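PDB 1VQZ: lipoate-protein ligase, putative from Streptococcus pneumoniae, which is a putative member of the lipoate-protein ligase family, pairing a lipoyl ligase A/B-type domain with a smaller C-terminal domain. Local coordinates for residues Asn18-Asp22 and Thr23-Ile27; Thr194-Ile197 and Asn198-Lys202; Ala298-Glu301 and Asp302-Gly306. All blocks are in the same frame, centred on the assembly; numbering follows the deposited sequence. Where two conformers were deposited one is given.

Interaction 1 of 3, residues Asn18-Asp22 and Thr23-Ile27; sequences NHSND and TAFNI
Asp22 O accepts a hydrogen bond from Asn26 N at 2.8 Å, the first i to i+4 bond of helix 23-36, with Asp22 at its N-cap and the loop from strand 13-17 folded back against the opening turn. This is a strand-to-helix connection in the lipoyl ligase A/B-type domain, built from an Asx turn, an ST turn and a helix cap in succession. In the Asx turn Asn18 OD1 accepts from Ser20 N; in the ST turn Ser20 OG accepts from Asp22 N at 3.0 Å. Asp22 OD1 then reaches Phe25 N in a weak capping bond of 3.4 Å, and a water donates to the same oxygen while accepting from Ala24 N. The other carboxylate oxygen, OD2, is bound in a salt bridge by Lys241 of helix 231-245, so the cap is tied to a second helix.

Asn26 adds a side-chain link between helix and loop. Its CG lies anti to the carbonyl carbon (chi1 -73°), which turns the amide back toward the loop. There Asn26 ND2 donates to Ser20 O at 3.1 Å and also to Asn49 OD1, while Asn26 OD1 takes a hydrogen from Asn18 ND2 at 2.9 Å. The two amide planes are turned 79° against each other, and Asn18 ND2 sits above the carbonyl plane of its acceptor. Phe25 also leans on the loop: with CG anti to the backbone N (chi1 173°), its ring runs alongside Asn18 and Ser20. Phe25 CD2 comes within 3.8 Å of Ser20 OG, and helix 231-245 packs on the ring through Ile237 and Asn238. Asn18 OD1 meets the ring at its edge, in plane, 3.8 Å from Phe25 CE2.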
ATOM      1  N   ASN A  18     -16.667   0.106 -10.210  1.00 30.26           N
ATOM      2  CA  ASN A  18     -16.598  -1.263  -9.773  1.00 32.84           C
ATOM      3  C   ASN A  18     -17.255  -1.408  -8.408  1.00 32.42           C
ATOM      4  O   ASN A  18     -16.732  -0.915  -7.434  1.00 31.62           O
ATOM      5  CB  ASN A  18     -15.149  -1.686  -9.666  1.00 32.57           C
ATOM      6  CG  ASN A  18     -14.989  -3.020  -8.964  1.00 29.22           C
ATOM      7  OD1 ASN A  18     -15.902  -3.866  -9.005  1.00 30.42           O
ATOM      8  ND2 ASN A  18     -13.814  -3.237  -8.359  1.00 26.74           N
ATOM      9  N   HIS A  19     -18.381  -2.099  -8.346  1.00 33.63           N
ATOM     10  CA  HIS A  19     -19.142  -2.189  -7.105  1.00 34.14           C
ATOM     11  C   HIS A  19     -18.959  -3.543  -6.388  1.00 32.43           C
ATOM     12  O   HIS A  19     -19.585  -3.796  -5.386  1.00 32.54           O
ATOM     13  CB  HIS A  19     -20.622  -1.937  -7.368  1.00 36.85           C
ATOM     14  CG  HIS A  19     -20.951  -0.505  -7.669  1.00 41.74           C
ATOM     15  ND1 HIS A  19     -21.996  -0.143  -8.479  1.00 47.49           N
ATOM     16  CD2 HIS A  19     -20.354   0.647  -7.288  1.00 49.06           C
ATOM     17  CE1 HIS A  19     -22.056   1.175  -8.558  1.00 48.89           C
ATOM     18  NE2 HIS A  19     -21.069   1.678  -7.844  1.00 43.72           N
ATOM     19  N   SER A  20     -18.110  -4.401  -6.901  1.00 32.30           N
ATOM     20  CA  SER A  20     -17.832  -5.656  -6.211  1.00 33.35           C
ATOM     21  C   SER A  20     -17.222  -5.315  -4.861  1.00 32.76           C
ATOM     22  O   SER A  20     -16.509  -4.269  -4.720  1.00 30.94           O
ATOM     23  CB  SER A  20     -16.859  -6.512  -7.007  1.00 29.62           C
ATOM     24  OG  SER A  20     -16.422  -7.666  -6.298  1.00 34.67           O
ATOM     25  N   ASN A  21     -17.451  -6.225  -3.898  1.00 31.13           N
ATOM     26  CA  ASN A  21     -16.726  -6.193  -2.621  1.00 30.21           C
ATOM     27  C   ASN A  21     -15.716  -7.336  -2.447  1.00 31.99           C
ATOM     28  O   ASN A  21     -15.149  -7.517  -1.342  1.00 31.04           O
ATOM     29  CB  ASN A  21     -17.717  -6.170  -1.441  1.00 27.19           C
ATOM     30  CG  ASN A  21     -18.661  -4.963  -1.481  1.00 33.77           C
ATOM     31  OD1 ASN A  21     -18.262  -3.821  -1.739  1.00 33.25           O
ATOM     32  ND2 ASN A  21     -19.908  -5.223  -1.229  1.00 23.49           N
ATOM     33  N   ASP A  22     -15.479  -8.084  -3.533  1.00 31.73           N
ATOM     34  CA  ASP A  22     -14.533  -9.198  -3.591  1.00 32.07           C
ATOM     35  C   ASP A  22     -13.089  -8.702  -3.585  1.00 31.82           C
ATOM     36  O   ASP A  22     -12.562  -8.246  -4.582  1.00 30.45           O
ATOM     37  CB  ASP A  22     -14.864 -10.045  -4.836  1.00 36.92           C
ATOM     38  CG  ASP A  22     -14.047 -11.373  -4.964  1.00 39.84           C
ATOM     39  OD1 ASP A  22     -12.907 -11.505  -4.506  1.00 40.18           O
ATOM     40  OD2 ASP A  22     -14.565 -12.291  -5.648  1.00 56.63           O
ATOM     41  N   THR A  23     -12.448  -8.816  -2.426  1.00 30.08           N
ATOM     42  CA  THR A  23     -11.182  -8.165  -2.204  1.00 30.61           C
ATOM     43  C   THR A  23     -10.145  -8.525  -3.272  1.00 29.72           C
ATOM     44  O   THR A  23      -9.515  -7.645  -3.878  1.00 31.34           O
ATOM     45  CB  THR A  23     -10.630  -8.474  -0.780  1.00 31.27           C
ATOM     46  OG1 THR A  23     -11.583  -8.075   0.213  1.00 27.92           O
ATOM     47  CG2 THR A  23      -9.325  -7.729  -0.532  1.00 33.27           C
ATOM     48  N   ALA A  24      -9.951  -9.804  -3.490  1.00 29.92           N
ATOM     49  CA  ALA A  24      -8.960 -10.235  -4.453  1.00 31.11           C
ATOM     50  C   ALA A  24      -9.274  -9.776  -5.886  1.00 31.51           C
ATOM     51  O   ALA A  24      -8.366  -9.367  -6.615  1.00 31.44           O
ATOM     52  CB  ALA A  24      -8.799 -11.721  -4.389  1.00 32.33           C
ATOM     53  N   PHE A  25     -10.552  -9.801  -6.268  1.00 27.81           N
ATOM     54  CA  PHE A  25     -10.997  -9.310  -7.552  1.00 26.05           C
ATOM     55  C   PHE A  25     -10.702  -7.799  -7.689  1.00 28.79           C
ATOM     56  O   PHE A  25     -10.174  -7.329  -8.713  1.00 28.59           O
ATOM     57  CB  PHE A  25     -12.500  -9.590  -7.769  1.00 29.89           C
ATOM     58  CG  PHE A  25     -13.037  -8.941  -9.013  1.00 28.75           C
ATOM     59  CD1 PHE A  25     -12.788  -9.501 -10.256  1.00 30.36           C
ATOM     60  CD2 PHE A  25     -13.705  -7.729  -8.945  1.00 29.03           C
ATOM     61  CE1 PHE A  25     -13.240  -8.873 -11.404  1.00 29.74           C
ATOM     62  CE2 PHE A  25     -14.138  -7.084 -10.084  1.00 30.37           C
ATOM     63  CZ  PHE A  25     -13.890  -7.655 -11.318  1.00 30.14           C
ATOM     64  N   ASN A  26     -11.045  -7.057  -6.649  1.00 29.52           N
ATOM     65  CA  ASN A  26     -10.907  -5.607  -6.638  1.00 30.35           C
ATOM     66  C   ASN A  26      -9.465  -5.158  -6.789  1.00 29.71           C
ATOM     67  O   ASN A  26      -9.159  -4.143  -7.479  1.00 28.99           O
ATOM     68  CB  ASN A  26     -11.474  -5.018  -5.347  1.00 28.96           C
ATOM     69  CG  ASN A  26     -13.024  -5.027  -5.277  1.00 30.01           C
ATOM     70  OD1 ASN A  26     -13.741  -5.289  -6.264  1.00 28.90           O
ATOM     71  ND2 ASN A  26     -13.549  -4.761  -4.047  1.00 26.05           N
ATOM     72  N   ILE A  27      -8.573  -5.864  -6.095  1.00 29.61           N
ATOM     73  CA  ILE A  27      -7.178  -5.521  -6.122  1.00 29.46           C
ATOM     74  C   ILE A  27      -6.620  -5.883  -7.502  1.00 27.72           C
ATOM     75  O   ILE A  27      -5.809  -5.117  -8.076  1.00 27.15           O
ATOM     76  CB  ILE A  27      -6.454  -6.098  -4.901  1.00 29.65           C
ATOM     77  CG1 ILE A  27      -6.927  -5.362  -3.637  1.00 26.08           C
ATOM     78  CG2 ILE A  27      -4.932  -5.939  -4.976  1.00 31.28           C
ATOM     79  CD1 ILE A  27      -6.384  -5.977  -2.387  1.00 28.92           C
TER
HETATM   80  O   HOH W   1     -11.132  -2.152  -7.663  1.00 21.62           O
HETATM   81  O   HOH W   2     -11.329 -11.853  -2.047  1.00 28.53           O

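Interaction 2 of 3, residues Thr194-Ile197 and Asn198-Lys202; sequences TNII and NELPK. With EDO (1,2-ethanediol), chain R.
Thr194 OG1 and Glu199 OE2 form the polar side-chain link of this turn, approaching from opposite directions to 2.8 Å. Asn195 O also lies near Thr194 OG1. The glutamate reaches back because its chain bends at chi2 (-63°), and Lys141 of strand 141-151 adds a salt bridge to the same OE2. A bound 1,2-ethanediol grips both carboxylate oxygens, O2 donating to Glu199 OE1 at 2.9 Å and O1 to Glu199 OE2 at 3.2 Å. Backbone bonds close the turn: Ile196 O accepts from Glu199 N at 2.7 Å and from Leu200 N at 3.1 Å, while Asn198 N donates to Asn195 O. These bonds coil the loop between strand 182-183 and helix 206-220 of the ligase A/B-type domain, and backbone bonds to Leu162 and Phe163 hold it beside the end of strand 154-162. A water accepts from Asn195 N; its leg to Asn198 ND2 is doubtfully short. Apolar contact comes from Ile196, whose CG2 meets Leu200 CG at 3.9 Å; Phe143 touches the isoleucine and Leu124 the leucine.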
ATOM      1  N   THR A 194      -9.861   9.616  12.832  1.00 31.77           N
ATOM      2  CA  THR A 194     -11.310   9.673  12.937  1.00 30.61           C
ATOM      3  C   THR A 194     -11.998   9.125  11.669  1.00 30.22           C
ATOM      4  O   THR A 194     -11.393   9.061  10.594  1.00 27.65           O
ATOM      5  CB  THR A 194     -11.784  11.104  13.153  1.00 33.33           C
ATOM      6  OG1 THR A 194     -13.215  11.124  13.277  1.00 34.42           O
ATOM      7  CG2 THR A 194     -11.317  12.002  11.959  1.00 32.41           C
ATOM      8  N   ASN A 195     -13.259   8.723  11.840  1.00 25.82           N
ATOM      9  CA  ASN A 195     -14.134   8.343  10.762  1.00 28.05           C
ATOM     10  C   ASN A 195     -14.952   9.555  10.334  1.00 26.75           C
ATOM     11  O   ASN A 195     -15.402  10.365  11.164  1.00 28.13           O
ATOM     12  CB  ASN A 195     -15.046   7.186  11.218  1.00 29.93           C
ATOM     13  CG  ASN A 195     -14.396   5.824  11.057  1.00 26.70           C
ATOM     14  OD1 ASN A 195     -14.066   5.429   9.958  1.00 24.95           O
ATOM     15  ND2 ASN A 195     -14.225   5.095  12.156  1.00 30.97           N
ATOM     16  N   ILE A 196     -15.108   9.708   9.032  1.00 27.67           N
ATOM     17  CA  ILE A 196     -15.884  10.811   8.475  1.00 26.37           C
ATOM     18  C   ILE A 196     -17.264  10.877   9.126  1.00 29.30           C
ATOM     19  O   ILE A 196     -17.701  11.971   9.538  1.00 30.21           O
ATOM     20  CB  ILE A 196     -15.965  10.738   6.911  1.00 25.92           C
ATOM     21  CG1 ILE A 196     -14.561  10.946   6.317  1.00 28.21           C
ATOM     22  CG2 ILE A 196     -16.970  11.811   6.369  1.00 27.59           C
ATOM     23  CD1 ILE A 196     -14.342  10.444   4.924  1.00 24.77           C
ATOM     24  N   ILE A 197     -17.943   9.731   9.264  1.00 29.66           N
ATOM     25  CA  ILE A 197     -19.347   9.733   9.746  1.00 31.52           C
ATOM     26  C   ILE A 197     -19.512  10.465  11.104  1.00 31.63           C
ATOM     27  O   ILE A 197     -20.527  11.098  11.383  1.00 30.59           O
ATOM     28  CB  ILE A 197     -19.924   8.280   9.838  0.50 32.15           C
ATOM     29  CG1 ILE A 197     -21.455   8.290   9.775  0.50 31.42           C
ATOM     30  CG2 ILE A 197     -19.441   7.573  11.107  0.50 31.98           C
ATOM     31  CD1 ILE A 197     -22.066   6.920   9.686  0.50 31.62           C
ATOM     32  N   ASN A 198     -18.469  10.423  11.912  1.00 28.96           N
ATOM     33  CA  ASN A 198     -18.467  11.058  13.200  1.00 31.04           C
ATOM     34  C   ASN A 198     -18.283  12.548  13.137  1.00 30.54           C
ATOM     35  O   ASN A 198     -18.507  13.220  14.105  1.00 25.98           O
ATOM     36  CB  ASN A 198     -17.372  10.439  14.062  1.00 32.04           C
ATOM     37  CG  ASN A 198     -17.660   8.977  14.380  1.00 38.70           C
ATOM     38  OD1 ASN A 198     -18.839   8.579  14.530  1.00 42.25           O
ATOM     39  ND2 ASN A 198     -16.601   8.173  14.509  1.00 38.98           N
ATOM     40  N   GLU A 199     -17.852  13.064  12.000  1.00 30.01           N
ATOM     41  CA  GLU A 199     -17.591  14.490  11.868  1.00 30.34           C
ATOM     42  C   GLU A 199     -18.737  15.199  11.109  1.00 30.14           C
ATOM     43  O   GLU A 199     -18.876  16.424  11.178  1.00 29.02           O
ATOM     44  CB  GLU A 199     -16.261  14.677  11.144  1.00 28.18           C
ATOM     45  CG  GLU A 199     -15.089  13.962  11.773  1.00 36.73           C
ATOM     46  CD  GLU A 199     -14.754  14.445  13.169  1.00 31.38           C
ATOM     47  OE1 GLU A 199     -15.295  15.489  13.583  1.00 35.94           O
ATOM     48  OE2 GLU A 199     -13.925  13.777  13.839  1.00 38.77           O
ATOM     49  N   LEU A 200     -19.515  14.407  10.362  1.00 31.95           N
ATOM     50  CA  LEU A 200     -20.641  14.911   9.594  1.00 31.54           C
ATOM     51  C   LEU A 200     -21.778  15.383  10.494  1.00 30.15           C
ATOM     52  O   LEU A 200     -22.299  14.603  11.280  1.00 32.34           O
ATOM     53  CB  LEU A 200     -21.194  13.824   8.680  1.00 29.93           C
ATOM     54  CG  LEU A 200     -20.334  13.387   7.515  1.00 28.89           C
ATOM     55  CD1 LEU A 200     -20.924  12.124   6.908  1.00 25.75           C
ATOM     56  CD2 LEU A 200     -20.257  14.481   6.468  1.00 34.15           C
ATOM     57  N   PRO A 201     -22.207  16.648  10.336  1.00 29.76           N
ATOM     58  CA  PRO A 201     -23.437  17.103  10.991  1.00 30.05           C
ATOM     59  C   PRO A 201     -24.717  16.309  10.596  1.00 29.86           C
ATOM     60  O   PRO A 201     -25.590  16.105  11.437  1.00 26.55           O
ATOM     61  CB  PRO A 201     -23.546  18.571  10.559  1.00 31.48           C
ATOM     62  CG  PRO A 201     -22.257  18.942   9.935  1.00 25.80           C
ATOM     63  CD  PRO A 201     -21.564  17.713   9.533  1.00 29.30           C
ATOM     64  N   LYS A 202     -24.829  15.902   9.335  1.00 30.34           N
ATOM     65  CA  LYS A 202     -25.920  15.021   8.888  1.00 30.84           C
ATOM     66  C   LYS A 202     -25.375  13.671   8.368  1.00 32.02           C
ATOM     67  O   LYS A 202     -24.382  13.619   7.617  1.00 29.46           O
ATOM     68  CB  LYS A 202     -26.750  15.703   7.808  1.00 31.90           C
TER
HETATM   69  C1  EDO R 416     -16.025  14.082  17.384  1.00 66.26           C
HETATM   70  O1  EDO R 416     -15.359  13.067  16.615  1.00 58.61           O
HETATM   71  C2  EDO R 416     -16.114  15.409  16.618  1.00 63.92           C
HETATM   72  O2  EDO R 416     -14.818  16.002  16.408  1.00 65.97           O
HETATM   73  O   HOH W   3     -14.207   9.039  14.612  1.00 36.15           O
HETATM   74  O   HOH W   4     -22.052  12.575  12.879  1.00 46.58           O

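Interaction 3 of 3, residues Ala298-Glu301 and Asp302-Gly306; sequences AAVE and DVLRG
The last turn of helix 298-304, in the C-terminal domain, is closed by backbone bonds from the 302-306 half to the 298-301 half. Asp302 N donates to Ala298 O at 2.8 Å. Glu301 O accepts twice, from Leu304 N at 3.1 Å and from Arg305 N at 3.2 Å, as the helix ends. The arginine chain bends at chi3 (-98°) and brings its guanidinium back toward this carbonyl, Glu301 O lying over one face, offset toward the rim. Within 302-306 a salt bridge joins Arg305 NH1 to Asp302 OD1 at 2.7 Å, the carboxylate lying at the guanidinium edge and being approached on its anti side. A water also lies at that edge, close to Glu301 OE1, Asp302 OD1 and Arg305 NH2. Glu301 OE2 accepts from Ile287 N, and Arg305 NE bridges to Asp284, so both side chains tie the helix to strand 281-289. On the apolar side Val300 CG1 lies 4.3 Å from Leu304 CD1, and both residues pack on helix 311-318. The arrangement is that of an amphipathic helix C-terminus, with an i to i+3 ion pair on its polar flank.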
ATOM      1  N   ALA A 298      13.099  -5.592  -4.493  1.00 30.43           N
ATOM      2  CA  ALA A 298      13.853  -6.519  -5.356  1.00 30.64           C
ATOM      3  C   ALA A 298      15.110  -5.899  -5.941  1.00 30.84           C
ATOM      4  O   ALA A 298      16.133  -6.589  -6.045  1.00 32.31           O
ATOM      5  CB  ALA A 298      12.985  -7.046  -6.492  1.00 27.60           C
ATOM      6  N   ALA A 299      15.039  -4.615  -6.313  1.00 30.70           N
ATOM      7  CA  ALA A 299      16.190  -3.860  -6.809  1.00 33.54           C
ATOM      8  C   ALA A 299      17.357  -3.786  -5.827  1.00 32.13           C
ATOM      9  O   ALA A 299      18.505  -3.812  -6.230  1.00 34.93           O
ATOM     10  CB  ALA A 299      15.774  -2.460  -7.230  1.00 31.87           C
ATOM     11  N   VAL A 300      17.075  -3.719  -4.541  1.00 31.24           N
ATOM     12  CA  VAL A 300      18.121  -3.730  -3.527  1.00 31.35           C
ATOM     13  C   VAL A 300      18.728  -5.149  -3.367  1.00 31.53           C
ATOM     14  O   VAL A 300      19.968  -5.327  -3.351  1.00 31.43           O
ATOM     15  CB  VAL A 300      17.574  -3.189  -2.195  1.00 32.34           C
ATOM     16  CG1 VAL A 300      18.633  -3.191  -1.119  1.00 35.61           C
ATOM     17  CG2 VAL A 300      16.978  -1.776  -2.394  1.00 32.37           C
ATOM     18  N   GLU A 301      17.859  -6.154  -3.269  1.00 30.62           N
ATOM     19  CA  GLU A 301      18.275  -7.563  -3.346  1.00 28.79           C
ATOM     20  C   GLU A 301      19.214  -7.729  -4.531  1.00 29.18           C
ATOM     21  O   GLU A 301      20.256  -8.349  -4.392  1.00 30.15           O
ATOM     22  CB  GLU A 301      17.061  -8.487  -3.503  1.00 30.44           C
ATOM     23  CG  GLU A 301      16.143  -8.481  -2.270  1.00 25.75           C
ATOM     24  CD  GLU A 301      14.753  -9.079  -2.514  1.00 33.34           C
ATOM     25  OE1 GLU A 301      14.434  -9.473  -3.661  1.00 31.41           O
ATOM     26  OE2 GLU A 301      13.959  -9.109  -1.555  1.00 31.36           O
ATOM     27  N   ASP A 302      18.869  -7.138  -5.688  1.00 30.73           N
ATOM     28  CA  ASP A 302      19.652  -7.387  -6.905  1.00 30.01           C
ATOM     29  C   ASP A 302      21.078  -6.835  -6.825  1.00 32.77           C
ATOM     30  O   ASP A 302      22.014  -7.481  -7.276  1.00 34.46           O
ATOM     31  CB  ASP A 302      18.938  -6.853  -8.135  1.00 33.64           C
ATOM     32  CG  ASP A 302      17.687  -7.662  -8.500  1.00 35.16           C
ATOM     33  OD1 ASP A 302      17.447  -8.766  -7.939  1.00 33.59           O
ATOM     34  OD2 ASP A 302      16.932  -7.166  -9.349  1.00 37.96           O
ATOM     35  N   VAL A 303      21.232  -5.674  -6.208  1.00 34.60           N
ATOM     36  CA  VAL A 303      22.522  -5.023  -6.075  1.00 35.69           C
ATOM     37  C   VAL A 303      23.372  -5.701  -5.013  1.00 35.35           C
ATOM     38  O   VAL A 303      24.575  -5.554  -5.023  1.00 35.00           O
ATOM     39  CB  VAL A 303      22.397  -3.470  -5.805  1.00 34.24           C
ATOM     40  CG1 VAL A 303      21.914  -3.134  -4.413  1.00 38.38           C
ATOM     41  CG2 VAL A 303      23.746  -2.771  -6.013  1.00 39.57           C
ATOM     42  N   LEU A 304      22.764  -6.467  -4.110  1.00 34.86           N
ATOM     43  CA  LEU A 304      23.525  -7.074  -3.015  1.00 33.98           C
ATOM     44  C   LEU A 304      24.015  -8.472  -3.330  1.00 33.73           C
ATOM     45  O   LEU A 304      24.965  -8.964  -2.724  1.00 31.92           O
ATOM     46  CB  LEU A 304      22.703  -7.067  -1.723  1.00 34.43           C
ATOM     47  CG  LEU A 304      22.579  -5.688  -1.045  1.00 32.49           C
ATOM     48  CD1 LEU A 304      21.760  -5.783   0.190  1.00 39.43           C
ATOM     49  CD2 LEU A 304      23.922  -5.006  -0.737  1.00 36.00           C
ATOM     50  N   ARG A 305      23.335  -9.107  -4.271  1.00 35.55           N
ATOM     51  CA  ARG A 305      23.691 -10.426  -4.749  1.00 38.58           C
ATOM     52  C   ARG A 305      25.126 -10.422  -5.331  1.00 34.62           C
ATOM     53  O   ARG A 305      25.451  -9.593  -6.146  1.00 33.93           O
ATOM     54  CB  ARG A 305      22.661 -10.887  -5.782  1.00 40.78           C
ATOM     55  CG  ARG A 305      22.257 -12.317  -5.633  1.00 44.75           C
ATOM     56  CD  ARG A 305      21.134 -12.694  -6.573  1.00 40.52           C
ATOM     57  NE  ARG A 305      19.830 -12.653  -5.923  1.00 37.89           N
ATOM     58  CZ  ARG A 305      18.848 -11.800  -6.197  1.00 34.72           C
ATOM     59  NH1 ARG A 305      18.996 -10.846  -7.119  1.00 31.39           N
ATOM     60  NH2 ARG A 305      17.720 -11.902  -5.518  1.00 45.13           N
ATOM     61  N   GLY A 306      25.973 -11.326  -4.834  1.00 33.66           N
ATOM     62  CA  GLY A 306      27.381 -11.432  -5.224  1.00 33.20           C
ATOM     63  C   GLY A 306      28.315 -10.496  -4.465  1.00 31.49           C
ATOM     64  O   GLY A 306      29.534 -10.517  -4.662  1.00 29.88           O
TER
HETATM   65  O   HOH W   5      15.497  -9.873  -6.169  1.00 25.91           O

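All three contacts are local and partly buried, and none touches another. Interaction 1, nearest the chain's centre, starts a helix and joins the connection after strand 13-17 to helix 231-245. Interaction 2, in the same ligase A/B-type domain about 25 Å away between centres, is a more peripheral loop against strand 141-151. Interaction 3 finishes a helix of the C-terminal domain, set on strand 281-289 and helix 311-318, across the chain's centre from interaction 2. Interaction 1 relies on neutral amides and a charged cap. Interaction 2, with a carboxylate held by lysine and 1,2-ethanediol, and interaction 3, with its aspartate-arginine pair, each keep charged groups and an aliphatic contact on separate sides.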